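Local atomic coordinates of hydrolase (Burkholderia cenocepacia, PDB entry 4QKU), a protein that probably hydrolyses fumarylacetoacetate to fumarate and acetoacetate, the last step of phenylalanine and tyrosine breakdown, with the help of bound metal ions. Residues B[317-322]-B[339-344]; B[34-39]-B[423-428]. One frame throughout, in Å; residues are numbered along the deposited sequence.

How the contacts relate
Both contacts build on one mixed sheet, and their centres lie about 16 Å apart. Contact 1 is the hairpin of strands 317-327 and 335-341; contact 2 sets the loop that precedes strand 44-49 against the start of strand 424-436, which is joined to strand 317-327 through strand 412-421. They meet directly where Ile320 CG2 packs on Phe428 CE1 at 3.7 Å, and along the chain contact 1 is nested inside the loop that contact 2 closes. Contact 1 lies nearer to Glu224, a predicted calcium ligand: the side chain of Phe342 is about 7 Å from that of Glu224, against about 11 Å for Phe428.

Contact 1: B[317-322]-B[339-344]; sequences AFDIAL and RTNFRH
Segments 317-322 and 339-344 run nearly antiparallel, with Leu322 and Thr340 a hydrogen-bonded pair, joined by Leu322 N to Thr340 O (2.8 Å) and Thr340 N to Leu322 O, and Ala321 and Asn341 a non-hydrogen-bonded one. Past Asn341 one more backbone bond follows, Phe342 N donating to Ile320 O at 2.9 Å. The amide of Asn341 then takes over. Its OD1 accepts from Arg343 N at 2.8 Å, nearly straight (172°) and on a lone pair in the carbonyl plane, which closes an Asx turn; Ile320 N adds a weak bond to the same oxygen. With OD1 thus engaged, ND2 is turned to Asp319 OD1, 2.9 Å away and met nearly along the C-O axis, although the carboxylate and amide planes stand 42° apart. Asp319 reaches this amide because its CG lies anti to the backbone N (chi1 -175°). Its other oxygen, OD2, forms a long ion pair with Arg343 NH1 at 3.9 Å, from well out of the guanidinium plane, so the attraction is probably one of charge, with no N-H aimed at the oxygen.

Phe342 sets its CB toward segment 317-322, 3.7 Å from Ile320 CB, the two side chains running alongside, while Phe318 O comes to the ring edge, 3.6 Å from Phe342 CD2. A water sits above one ring face, toward the rim, and donates to Phe342 O. Met251 and Thr225, on strands 248-259 and 219-229, also touch the Phe342 side chain. The whole is a β-hairpin of the FAH-family C-terminal domain, its second strand leaving through an Asx turn.

Contact 2: B[34-39]-B[423-428]; sequences ACDFPI and GYRVGF
Tyr424 meets Pro38 at its ring edge, where Pro38 CG lies near the ring plane, 4.2 Å from Tyr424 CD2; Pro21 and Gln40 also touch this tyrosine. At Arg425 the backbone and the side chain both take part. Its N donates to a water 3.0 Å away that also lies within hydrogen-bonding distance of Cys35 O, bridging strand and loop, while its O meets the CG-CD side of the proline ring, Pro38 CD 3.0 Å from it.

The side chain of Arg425 starts between its own backbone N and carbonyl carbon (chi1 61°) and bends at chi3, which carries it across the loop: CG passes Cys35 O, CD lies 3.3 Å from Asp36 OD1, and the guanidinium has Ala34 O over one face. NH1 forms a salt bridge with Asp36 OD1 at 3.4 Å, the N-H pointing straight (170°) though the bond is weak; the oxygen lies at the guanidinium edge, in its plane, and the two flat groups are nearly coplanar. Trp418 adds a cation-pi contact to the same arginine. The loop 34-39, which leads into strand 44-49 of the N-terminal five-stranded sheet, is in this way joined to the first part of strand 424-436 in the C-terminal FAH-family domain.

Val426 sets its CB away from the loop, and its side chain touches Val287 and Asn41. Gly427 follows, its N donating to Asp36 O at 2.9 Å, on a lone pair in the carbonyl plane; Asn41 ND2 donates to the same oxygen, so two bonds grip it. Having no side chain, Gly427 lets Asp36 lie close, with Asp36 CG 3.6 Å from Gly427 CA. Beyond its carbonyl, whose oxygen approaches Phe37 CE1, Phe428 sets its CB away from the loop, and its side chain touches Met251 and Leu253 on strand 248-259.

Contact 1: B[317-322]-B[339-344]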
# COMPACT_ATOMS: atom_id res chain seq x y z
N ALA B 317 -22.56 10.59 -9.75
CA ALA B 317 -21.58 11.68 -9.71
C ALA B 317 -21.95 12.63 -8.59
O ALA B 317 -23.05 12.56 -8.09
CB ALA B 317 -21.56 12.42 -11.03
N PHE B 318 -21.03 13.51 -8.17
CA PHE B 318 -21.33 14.51 -7.15
C PHE B 318 -20.86 15.87 -7.59
O PHE B 318 -19.81 16.00 -8.22
CB PHE B 318 -20.74 14.13 -5.81
CG PHE B 318 -21.36 12.91 -5.23
CD1 PHE B 318 -20.91 11.65 -5.60
CD2 PHE B 318 -22.44 13.00 -4.39
CE1 PHE B 318 -21.52 10.50 -5.12
CE2 PHE B 318 -23.05 11.85 -3.89
CZ PHE B 318 -22.58 10.61 -4.25
N ASP B 319 -21.66 16.87 -7.25
CA ASP B 319 -21.48 18.26 -7.66
C ASP B 319 -20.62 18.96 -6.61
O ASP B 319 -21.12 19.54 -5.65
CB ASP B 319 -22.85 18.89 -7.79
CG ASP B 319 -22.83 20.31 -8.32
OD1 ASP B 319 -21.77 20.88 -8.58
OD2 ASP B 319 -23.94 20.87 -8.45
N ILE B 320 -19.31 18.89 -6.78
CA ILE B 320 -18.40 19.45 -5.79
C ILE B 320 -17.53 20.44 -6.53
O ILE B 320 -16.71 20.04 -7.35
CB ILE B 320 -17.50 18.38 -5.16
CG1 ILE B 320 -18.34 17.29 -4.49
CG2 ILE B 320 -16.60 19.02 -4.11
CD1 ILE B 320 -17.54 16.09 -4.01
N ALA B 321 -17.76 21.72 -6.26
CA ALA B 321 -16.90 22.78 -6.79
C ALA B 321 -15.52 22.65 -6.13
O ALA B 321 -15.42 22.37 -4.93
CB ALA B 321 -17.49 24.14 -6.49
N LEU B 322 -14.47 22.79 -6.94
CA LEU B 322 -13.11 22.59 -6.46
C LEU B 322 -12.27 23.76 -6.88
O LEU B 322 -12.45 24.29 -7.97
CB LEU B 322 -12.49 21.31 -7.04
CG LEU B 322 -13.17 20.02 -6.62
CD1 LEU B 322 -12.77 18.86 -7.52
CD2 LEU B 322 -12.84 19.71 -5.17
N ARG B 339 -10.16 26.23 -11.16
CA ARG B 339 -11.52 26.07 -10.71
C ARG B 339 -12.12 24.96 -11.54
O ARG B 339 -12.11 25.01 -12.77
CB ARG B 339 -12.31 27.37 -10.91
CG ARG B 339 -12.23 28.34 -9.74
CD ARG B 339 -12.05 29.81 -10.18
NE ARG B 339 -10.65 30.11 -10.58
CZ ARG B 339 -10.23 30.62 -11.75
NH1 ARG B 339 -11.06 30.92 -12.73
NH2 ARG B 339 -8.92 30.82 -11.93
N THR B 340 -12.64 23.94 -10.89
CA THR B 340 -13.26 22.88 -11.66
C THR B 340 -14.35 22.23 -10.79
O THR B 340 -14.74 22.79 -9.75
CB THR B 340 -12.19 21.89 -12.21
OG1 THR B 340 -12.78 21.02 -13.17
CG2 THR B 340 -11.54 21.05 -11.08
N ASN B 341 -14.85 21.08 -11.23
CA ASN B 341 -15.88 20.38 -10.48
C ASN B 341 -15.71 18.87 -10.58
O ASN B 341 -15.32 18.36 -11.63
CB ASN B 341 -17.27 20.81 -10.98
CG ASN B 341 -18.40 20.38 -10.04
OD1 ASN B 341 -18.68 19.20 -9.87
ND2 ASN B 341 -19.06 21.35 -9.44
N PHE B 342 -16.04 18.18 -9.48
CA PHE B 342 -15.97 16.72 -9.42
C PHE B 342 -16.92 15.98 -10.36
O PHE B 342 -16.62 14.86 -10.78
CB PHE B 342 -16.26 16.25 -7.98
CG PHE B 342 -15.99 14.78 -7.74
CD1 PHE B 342 -14.73 14.24 -7.98
CD2 PHE B 342 -16.99 13.95 -7.26
CE1 PHE B 342 -14.47 12.90 -7.76
CE2 PHE B 342 -16.72 12.60 -7.03
CZ PHE B 342 -15.46 12.09 -7.27
N ARG B 343 -18.07 16.58 -10.66
CA ARG B 343 -19.12 15.95 -11.44
C ARG B 343 -18.71 15.49 -12.84
O ARG B 343 -19.38 14.66 -13.42
CB ARG B 343 -20.31 16.91 -11.57
CG ARG B 343 -20.06 18.10 -12.51
CD ARG B 343 -21.25 19.05 -12.55
NE ARG B 343 -22.46 18.36 -12.98
CZ ARG B 343 -23.71 18.79 -12.80
NH1 ARG B 343 -23.96 19.95 -12.19
NH2 ARG B 343 -24.74 18.07 -13.23
N HIS B 344 -17.61 16.03 -13.37
CA HIS B 344 -17.14 15.71 -14.74
C HIS B 344 -16.27 14.44 -14.85
O HIS B 344 -15.82 14.11 -15.93
CB HIS B 344 -16.36 16.91 -15.30
CG HIS B 344 -17.19 18.16 -15.39
ND1 HIS B 344 -18.49 18.15 -15.86
CD2 HIS B 344 -16.93 19.44 -15.02
CE1 HIS B 344 -18.98 19.38 -15.79
NE2 HIS B 344 -18.06 20.17 -15.27
O HOH W 1 -18.16 12.83 -9.99

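Contact 2: B[34-39]-B[423-428]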
# COMPACT_ATOMS: atom_id res chain seq x y z
N ALA B 34 -21.52 30.88 4.33
CA ALA B 34 -20.17 30.55 3.83
C ALA B 34 -19.44 29.45 4.62
O ALA B 34 -18.38 28.98 4.18
CB ALA B 34 -19.31 31.80 3.80
N CYS B 35 -19.98 29.05 5.76
CA CYS B 35 -19.32 28.07 6.62
C CYS B 35 -19.34 26.70 5.95
O CYS B 35 -20.38 26.24 5.50
CB CYS B 35 -20.04 27.98 7.98
SG CYS B 35 -19.23 26.93 9.22
N ASP B 36 -18.17 26.07 5.89
CA ASP B 36 -18.04 24.71 5.38
C ASP B 36 -18.73 23.67 6.24
O ASP B 36 -19.03 22.58 5.77
CB ASP B 36 -16.57 24.34 5.28
CG ASP B 36 -15.91 24.85 3.99
OD1 ASP B 36 -16.61 25.45 3.12
OD2 ASP B 36 -14.69 24.62 3.84
N PHE B 37 -19.00 24.01 7.50
CA PHE B 37 -19.44 23.04 8.47
C PHE B 37 -20.79 23.38 9.08
O PHE B 37 -20.90 23.46 10.31
CB PHE B 37 -18.39 22.94 9.57
CG PHE B 37 -17.01 22.64 9.06
CD1 PHE B 37 -16.76 21.46 8.35
CD2 PHE B 37 -15.96 23.54 9.25
CE1 PHE B 37 -15.49 21.18 7.87
CE2 PHE B 37 -14.69 23.27 8.77
CZ PHE B 37 -14.45 22.08 8.08
N PRO B 38 -21.83 23.56 8.24
CA PRO B 38 -23.18 23.73 8.76
C PRO B 38 -23.68 22.46 9.42
O PRO B 38 -22.99 21.44 9.42
CB PRO B 38 -23.99 23.98 7.50
CG PRO B 38 -23.33 23.13 6.50
CD PRO B 38 -21.87 23.31 6.78
N ILE B 39 -24.89 22.51 9.95
CA ILE B 39 -25.45 21.34 10.59
C ILE B 39 -25.76 20.23 9.56
O ILE B 39 -25.84 19.05 9.91
CB ILE B 39 -26.67 21.69 11.47
CG1 ILE B 39 -26.90 20.56 12.48
CG2 ILE B 39 -27.90 21.98 10.63
CD1 ILE B 39 -27.72 20.99 13.67
N GLY B 423 -28.48 28.68 0.23
CA GLY B 423 -28.18 29.41 1.48
C GLY B 423 -27.29 28.68 2.48
O GLY B 423 -27.17 29.09 3.63
N TYR B 424 -26.63 27.62 2.02
CA TYR B 424 -25.63 26.93 2.81
C TYR B 424 -24.73 26.14 1.89
O TYR B 424 -24.98 26.04 0.70
CB TYR B 424 -26.30 26.00 3.81
CG TYR B 424 -26.82 24.72 3.20
CD1 TYR B 424 -27.93 24.72 2.36
CD2 TYR B 424 -26.21 23.50 3.45
CE1 TYR B 424 -28.41 23.54 1.79
CE2 TYR B 424 -26.68 22.32 2.90
CZ TYR B 424 -27.78 22.33 2.07
OH TYR B 424 -28.26 21.16 1.51
N ARG B 425 -23.64 25.63 2.45
CA ARG B 425 -22.76 24.74 1.72
C ARG B 425 -22.20 23.66 2.60
O ARG B 425 -22.02 23.85 3.80
CB ARG B 425 -21.61 25.49 1.09
CG ARG B 425 -20.74 26.17 2.13
CD ARG B 425 -19.35 26.50 1.61
NE ARG B 425 -19.33 27.58 0.65
CZ ARG B 425 -18.22 28.14 0.19
NH1 ARG B 425 -17.02 27.72 0.61
NH2 ARG B 425 -18.32 29.11 -0.69
N VAL B 426 -21.99 22.50 1.99
CA VAL B 426 -21.31 21.40 2.63
C VAL B 426 -19.90 21.45 2.09
O VAL B 426 -19.66 21.22 0.91
CB VAL B 426 -22.00 20.07 2.30
CG1 VAL B 426 -21.15 18.87 2.71
CG2 VAL B 426 -23.35 20.03 3.00
N GLY B 427 -18.95 21.77 2.95
CA GLY B 427 -17.60 22.02 2.50
C GLY B 427 -16.62 21.02 3.06
O GLY B 427 -16.86 20.40 4.11
N PHE B 428 -15.48 20.92 2.39
CA PHE B 428 -14.44 19.96 2.74
C PHE B 428 -13.33 20.52 3.64
O PHE B 428 -12.44 19.80 4.04
CB PHE B 428 -13.85 19.37 1.44
CG PHE B 428 -14.76 18.40 0.75
CD1 PHE B 428 -15.86 18.85 0.06
CD2 PHE B 428 -14.54 17.03 0.85
CE1 PHE B 428 -16.73 17.96 -0.54
CE2 PHE B 428 -15.39 16.14 0.24
CZ PHE B 428 -16.49 16.61 -0.44
O HOH W 2 -23.20 27.01 5.06